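Local coordinates for protein arylalkylamine N-Acetyltransferase 2 (Aedes aegypti, PDB 4FD5) that probably transfers acyl groups from coenzyme A thioesters to arylalkylamines such as dopamine and serotonin, as a member of the GNAT acetyltransferase family, at residues 23-37 with 43-57. Sequence-based numbering, arbitrary orientation.
Sequences IEHLRQTFFADEPLN and TRPGQGHPLLEQHSL
Helix segments 23-29 and 50-57 run roughly antiparallel, at 140°, with axes 11.0 Å apart at closest, and the 43-49 loop lies against the C-terminal end of the first, where G46 N donates to R27 O (2.9 Å). R27, its chain extended from CG to NE and its CG anti to the carbonyl carbon (chi1 -73°), carries its guanidinium across to E53 in a two-pronged salt bridge: NH2 donates to OE1 (2.8 Å), meeting it from above the carboxylate plane, while NE makes a weak bond to OE2. The two flat groups stand almost perpendicular, 85° apart. NH1 turns back to E24, so one guanidinium serves two carboxylates, and I23 CG2 lies above one face, toward its rim. E53 OE2 also accepts from H49 N, which probably helps to fix the carboxylate. G48, whose positive phi suits glycine, lets R27 CG come within 3.8 Å of its CA.

In this GNAT fold both helices pack over the central sheet, L26 and S56 touching I135 on strand 129-138 and L80 on strand 75-85. F31, just after helix 23-29, wedges its ring between L26 and L52: L52 CD1 makes a CH-pi contact with one face, 4.1 Å from the centroid, L26 CB lies over the rim of the opposite face, and the small S56 places OG at the ring edge. N37 ND2 holds F31 O (2.9 Å), and compact A32 admits P45, its CB lying 3.5 Å from P45 N.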
loop_
_atom_site.group_PDB
_atom_site.type_symbol
_atom_site.label_atom_id
_atom_site.label_comp_id
_atom_site.label_asym_id
_atom_site.label_seq_id
_atom_site.Cartn_x
_atom_site.Cartn_y
_atom_site.Cartn_z
ATOM N N ILE A 23 -6.535 10.564 6.690
ATOM C CA ILE A 23 -6.053 9.681 7.723
ATOM C C ILE A 23 -7.223 9.133 8.545
ATOM O O ILE A 23 -7.247 7.955 8.889
ATOM C CB ILE A 23 -4.972 10.365 8.574
ATOM C CG1 ILE A 23 -3.712 10.538 7.718
ATOM C CG2 ILE A 23 -4.689 9.528 9.826
ATOM C CD1 ILE A 23 -2.670 11.455 8.298
ATOM N N GLU A 24 -8.225 9.980 8.800
ATOM C CA GLU A 24 -9.434 9.522 9.468
ATOM C C GLU A 24 -10.118 8.420 8.642
ATOM O O GLU A 24 -10.511 7.391 9.199
ATOM C CB GLU A 24 -10.386 10.691 9.740
ATOM C CG GLU A 24 -11.663 10.311 10.480
ATOM C CD GLU A 24 -11.436 9.737 11.880
ATOM O OE1 GLU A 24 -10.340 9.889 12.460
ATOM O OE2 GLU A 24 -12.385 9.115 12.405
ATOM N N HIS A 25 -10.214 8.612 7.323
ATOM C CA HIS A 25 -10.797 7.574 6.455
ATOM C C HIS A 25 -10.041 6.278 6.714
ATOM O O HIS A 25 -10.658 5.221 6.927
ATOM C CB HIS A 25 -10.749 7.980 4.971
ATOM C CG HIS A 25 -10.827 6.827 3.998
ATOM N ND1 HIS A 25 -12.020 6.308 3.533
ATOM C CD2 HIS A 25 -9.850 6.109 3.388
ATOM C CE1 HIS A 25 -11.771 5.315 2.684
ATOM N NE2 HIS A 25 -10.465 5.178 2.580
ATOM N N LEU A 26 -8.710 6.360 6.757
ATOM C CA LEU A 26 -7.927 5.135 6.928
ATOM C C LEU A 26 -8.241 4.515 8.296
ATOM O O LEU A 26 -8.518 3.307 8.396
ATOM C CB LEU A 26 -6.424 5.390 6.717
ATOM C CG LEU A 26 -6.064 5.836 5.287
ATOM C CD1 LEU A 26 -4.598 6.249 5.149
ATOM C CD2 LEU A 26 -6.406 4.742 4.260
ATOM N N ARG A 27 -8.281 5.350 9.337
ATOM C CA ARG A 27 -8.527 4.833 10.674
ATOM C C ARG A 27 -9.833 4.093 10.688
ATOM O O ARG A 27 -9.976 3.091 11.386
ATOM C CB ARG A 27 -8.636 5.959 11.691
ATOM C CG ARG A 27 -7.342 6.609 12.034
ATOM C CD ARG A 27 -7.510 7.479 13.281
ATOM N NE ARG A 27 -6.351 8.339 13.459
ATOM C CZ ARG A 27 -6.295 9.608 13.063
ATOM N NH1 ARG A 27 -7.345 10.183 12.479
ATOM N NH2 ARG A 27 -5.187 10.313 13.261
ATOM N N GLN A 28 -10.794 4.597 9.924
ATOM C CA GLN A 28 -12.143 4.093 10.069
ATOM C C GLN A 28 -12.355 2.913 9.161
ATOM O O GLN A 28 -13.164 2.033 9.468
ATOM C CB GLN A 28 -13.181 5.172 9.769
ATOM C CG GLN A 28 -13.255 6.272 10.815
ATOM C CD GLN A 28 -13.763 5.776 12.157
ATOM O OE1 GLN A 28 -14.542 4.818 12.230
ATOM N NE2 GLN A 28 -13.321 6.424 13.227
ATOM N N THR A 29 -11.628 2.869 8.047
ATOM C CA THR A 29 -12.053 1.917 7.027
ATOM C C THR A 29 -10.983 0.931 6.628
ATOM O O THR A 29 -11.292 -0.142 6.093
ATOM C CB THR A 29 -12.598 2.607 5.742
ATOM O OG1 THR A 29 -11.526 3.244 5.043
ATOM C CG2 THR A 29 -13.659 3.629 6.068
ATOM N N PHE A 30 -9.729 1.281 6.892
ATOM C CA PHE A 30 -8.637 0.555 6.275
ATOM C C PHE A 30 -7.699 -0.151 7.237
ATOM O O PHE A 30 -7.476 -1.341 7.110
ATOM C CB PHE A 30 -7.823 1.463 5.354
ATOM C CG PHE A 30 -6.691 0.755 4.681
ATOM C CD1 PHE A 30 -6.916 -0.005 3.536
ATOM C CD2 PHE A 30 -5.406 0.820 5.197
ATOM C CE1 PHE A 30 -5.886 -0.670 2.915
ATOM C CE2 PHE A 30 -4.364 0.155 4.574
ATOM C CZ PHE A 30 -4.603 -0.598 3.429
ATOM N N PHE A 31 -7.133 0.597 8.179
ATOM C CA PHE A 31 -5.995 0.114 8.955
ATOM C C PHE A 31 -6.288 -1.212 9.664
ATOM O O PHE A 31 -5.495 -2.138 9.586
ATOM C CB PHE A 31 -5.575 1.158 9.993
ATOM C CG PHE A 31 -4.809 2.341 9.431
ATOM C CD1 PHE A 31 -3.916 2.193 8.378
ATOM C CD2 PHE A 31 -4.969 3.599 9.999
ATOM C CE1 PHE A 31 -3.200 3.281 7.893
ATOM C CE2 PHE A 31 -4.246 4.696 9.524
ATOM C CZ PHE A 31 -3.374 4.538 8.461
ATOM N N ALA A 32 -7.422 -1.300 10.355
ATOM C CA ALA A 32 -7.736 -2.499 11.138
ATOM C C ALA A 32 -8.160 -3.693 10.273
ATOM O O ALA A 32 -8.145 -4.830 10.734
ATOM C CB ALA A 32 -8.811 -2.192 12.171
ATOM N N ASP A 33 -8.524 -3.420 9.023
ATOM C CA ASP A 33 -9.051 -4.432 8.102
ATOM C C ASP A 33 -7.971 -5.024 7.183
ATOM O O ASP A 33 -8.158 -6.074 6.573
ATOM C CB ASP A 33 -10.140 -3.771 7.256
ATOM C CG ASP A 33 -11.122 -4.759 6.672
ATOM O OD1 ASP A 33 -11.406 -5.789 7.317
ATOM O OD2 ASP A 33 -11.630 -4.477 5.566
ATOM N N GLU A 34 -6.846 -4.330 7.060
ATOM C CA GLU A 34 -5.749 -4.767 6.206
ATOM C C GLU A 34 -5.280 -6.156 6.678
ATOM O O GLU A 34 -5.153 -6.396 7.879
ATOM C CB GLU A 34 -4.623 -3.717 6.293
ATOM C CG GLU A 34 -3.582 -3.764 5.196
ATOM C CD GLU A 34 -2.457 -4.724 5.509
ATOM O OE1 GLU A 34 -2.348 -5.141 6.674
ATOM O OE2 GLU A 34 -1.677 -5.043 4.593
ATOM N N PRO A 35 -5.069 -7.097 5.740
ATOM C CA PRO A 35 -4.816 -8.496 6.132
ATOM C C PRO A 35 -3.737 -8.708 7.205
ATOM O O PRO A 35 -3.987 -9.435 8.172
ATOM C CB PRO A 35 -4.390 -9.158 4.814
ATOM C CG PRO A 35 -5.044 -8.336 3.757
ATOM C CD PRO A 35 -5.052 -6.920 4.276
ATOM N N LEU A 36 -2.560 -8.113 7.031
ATOM C CA LEU A 36 -1.471 -8.299 8.003
ATOM C C LEU A 36 -1.734 -7.585 9.329
ATOM O O LEU A 36 -1.525 -8.155 10.403
ATOM C CB LEU A 36 -0.122 -7.868 7.430
ATOM C CG LEU A 36 0.285 -8.544 6.117
ATOM C CD1 LEU A 36 1.697 -8.134 5.759
ATOM C CD2 LEU A 36 0.153 -10.064 6.215
ATOM N N ASN A 37 -2.184 -6.337 9.254
ATOM C CA ASN A 37 -2.552 -5.598 10.453
ATOM C C ASN A 37 -3.543 -6.391 11.280
ATOM O O ASN A 37 -3.415 -6.490 12.496
ATOM C CB ASN A 37 -3.173 -4.252 10.080
ATOM C CG ASN A 37 -2.188 -3.312 9.431
ATOM O OD1 ASN A 37 -0.995 -3.594 9.356
ATOM N ND2 ASN A 37 -2.684 -2.174 8.963
ATOM N N THR A 43 -4.129 -2.968 15.465
ATOM C CA THR A 43 -4.989 -1.883 15.904
ATOM C C THR A 43 -6.444 -2.335 15.888
ATOM O O THR A 43 -6.737 -3.507 15.651
ATOM C CB THR A 43 -4.770 -0.599 15.051
ATOM O OG1 THR A 43 -5.669 0.439 15.468
ATOM C CG2 THR A 43 -4.962 -0.892 13.567
ATOM N N ARG A 44 -7.344 -1.415 16.181
ATOM C CA ARG A 44 -8.757 -1.731 16.294
ATOM C C ARG A 44 -9.488 -0.789 15.365
ATOM O O ARG A 44 -8.990 0.289 15.065
ATOM C CB ARG A 44 -9.234 -1.518 17.735
ATOM C CG ARG A 44 -8.531 -2.400 18.772
ATOM C CD ARG A 44 -9.030 -2.133 20.196
ATOM N NE ARG A 44 -10.488 -2.130 20.270
ATOM C CZ ARG A 44 -11.186 -2.143 21.405
ATOM N NH1 ARG A 44 -10.555 -2.164 22.574
ATOM N NH2 ARG A 44 -12.517 -2.138 21.368
ATOM N N PRO A 45 -10.677 -1.182 14.903
ATOM C CA PRO A 45 -11.381 -0.266 14.003
ATOM C C PRO A 45 -11.536 1.125 14.616
ATOM O O PRO A 45 -11.984 1.250 15.758
ATOM C CB PRO A 45 -12.749 -0.925 13.841
ATOM C CG PRO A 45 -12.498 -2.383 14.110
ATOM C CD PRO A 45 -11.426 -2.428 15.143
ATOM N N GLY A 46 -11.150 2.153 13.865
ATOM C CA GLY A 46 -11.333 3.536 14.277
ATOM C C GLY A 46 -10.213 4.097 15.132
ATOM O O GLY A 46 -10.126 5.310 15.338
ATOM N N GLN A 47 -9.345 3.220 15.624
ATOM C CA GLN A 47 -8.360 3.598 16.633
ATOM C C GLN A 47 -7.083 4.209 16.054
ATOM O O GLN A 47 -6.492 5.122 16.640
ATOM C CB GLN A 47 -8.013 2.380 17.482
ATOM C CG GLN A 47 -6.944 2.609 18.525
ATOM C CD GLN A 47 -6.749 1.390 19.398
ATOM O OE1 GLN A 47 -7.526 1.147 20.322
ATOM N NE2 GLN A 47 -5.720 0.603 19.100
ATOM N N GLY A 48 -6.653 3.699 14.911
ATOM C CA GLY A 48 -5.422 4.163 14.303
ATOM C C GLY A 48 -4.186 3.599 14.975
ATOM O O GLY A 48 -4.255 2.669 15.776
ATOM N N HIS A 49 -3.038 4.173 14.646
ATOM C CA HIS A 49 -1.778 3.673 15.153
ATOM C C HIS A 49 -0.717 4.714 14.835
ATOM O O HIS A 49 -0.653 5.211 13.719
ATOM C CB HIS A 49 -1.466 2.350 14.453
ATOM C CG HIS A 49 -0.291 1.627 15.014
ATOM N ND1 HIS A 49 1.007 1.952 14.686
ATOM C CD2 HIS A 49 -0.216 0.583 15.875
ATOM C CE1 HIS A 49 1.833 1.148 15.331
ATOM N NE2 HIS A 49 1.116 0.306 16.056
ATOM N N PRO A 50 0.128 5.063 15.815
ATOM C CA PRO A 50 1.068 6.158 15.544
ATOM C C PRO A 50 2.023 5.891 14.377
ATOM O O PRO A 50 2.274 6.815 13.592
ATOM C CB PRO A 50 1.846 6.284 16.855
ATOM C CG PRO A 50 0.903 5.737 17.893
ATOM C CD PRO A 50 0.177 4.616 17.220
ATOM N N LEU A 51 2.543 4.670 14.250
ATOM C CA LEU A 51 3.485 4.370 13.178
ATOM C C LEU A 51 2.789 4.309 11.816
ATOM O O LEU A 51 3.304 4.829 10.831
ATOM C CB LEU A 51 4.238 3.063 13.457
ATOM C CG LEU A 51 5.061 3.036 14.746
ATOM C CD1 LEU A 51 5.727 1.681 14.915
ATOM C CD2 LEU A 51 6.101 4.143 14.759
ATOM N N LEU A 52 1.621 3.679 11.767
ATOM C CA LEU A 52 0.852 3.639 10.527
ATOM C C LEU A 52 0.542 5.036 10.026
ATOM O O LEU A 52 0.660 5.322 8.829
ATOM C CB LEU A 52 -0.469 2.892 10.722
ATOM C CG LEU A 52 -0.429 1.405 11.067
ATOM C CD1 LEU A 52 -1.858 0.867 11.176
ATOM C CD2 LEU A 52 0.377 0.626 10.023
ATOM N N GLU A 53 0.129 5.907 10.940
ATOM C CA GLU A 53 -0.246 7.267 10.571
ATOM C C GLU A 53 0.960 8.112 10.193
ATOM O O GLU A 53 0.896 8.885 9.246
ATOM C CB GLU A 53 -1.053 7.908 11.699
ATOM C CG GLU A 53 -2.418 7.260 11.869
ATOM C CD GLU A 53 -3.099 7.630 13.168
ATOM O OE1 GLU A 53 -2.880 8.752 13.664
ATOM O OE2 GLU A 53 -3.850 6.790 13.703
ATOM N N GLN A 54 2.066 7.950 10.916
ATOM C CA GLN A 54 3.322 8.608 10.549
ATOM C C GLN A 54 3.736 8.233 9.117
ATOM O O GLN A 54 4.135 9.095 8.312
ATOM C CB GLN A 54 4.415 8.212 11.546
ATOM C CG GLN A 54 5.798 8.734 11.238
ATOM C CD GLN A 54 6.806 8.269 12.277
ATOM O OE1 GLN A 54 6.954 8.884 13.333
ATOM N NE2 GLN A 54 7.479 7.157 11.994
ATOM N N HIS A 55 3.638 6.940 8.803
ATOM C CA HIS A 55 4.008 6.449 7.480
ATOM C C HIS A 55 3.081 7.001 6.395
ATOM O O HIS A 55 3.557 7.467 5.355
ATOM C CB HIS A 55 4.035 4.909 7.448
ATOM C CG HIS A 55 4.624 4.329 6.192
ATOM N ND1 HIS A 55 4.355 3.044 5.769
ATOM C CD2 HIS A 55 5.474 4.854 5.276
ATOM C CE1 HIS A 55 5.007 2.805 4.642
ATOM N NE2 HIS A 55 5.693 3.885 4.321
ATOM N N SER A 56 1.773 6.959 6.645
ATOM C CA SER A 56 0.802 7.503 5.696
ATOM C C SER A 56 0.978 8.997 5.463
ATOM O O SER A 56 0.839 9.465 4.343
ATOM C CB SER A 56 -0.630 7.182 6.101
ATOM O OG SER A 56 -0.813 5.777 6.169
ATOM N N LEU A 57 1.286 9.745 6.516
ATOM C CA LEU A 57 1.511 11.180 6.332
ATOM C C LEU A 57 2.758 11.425 5.491
ATOM O O LEU A 57 2.742 12.235 4.561
ATOM C CB LEU A 57 1.589 11.892 7.680
ATOM C CG LEU A 57 1.770 13.408 7.622
ATOM C CD1 LEU A 57 0.630 14.072 6.867
ATOM C CD2 LEU A 57 1.848 13.926 9.056
HETATM O O HOH W 1 -10.510 8.183 14.627
HETATM O O HOH W 2 -7.642 1.855 12.919
HETATM O O HOH W 3 -7.745 -5.634 13.237
HETATM O O HOH W 4 -5.402 -4.338 13.303
#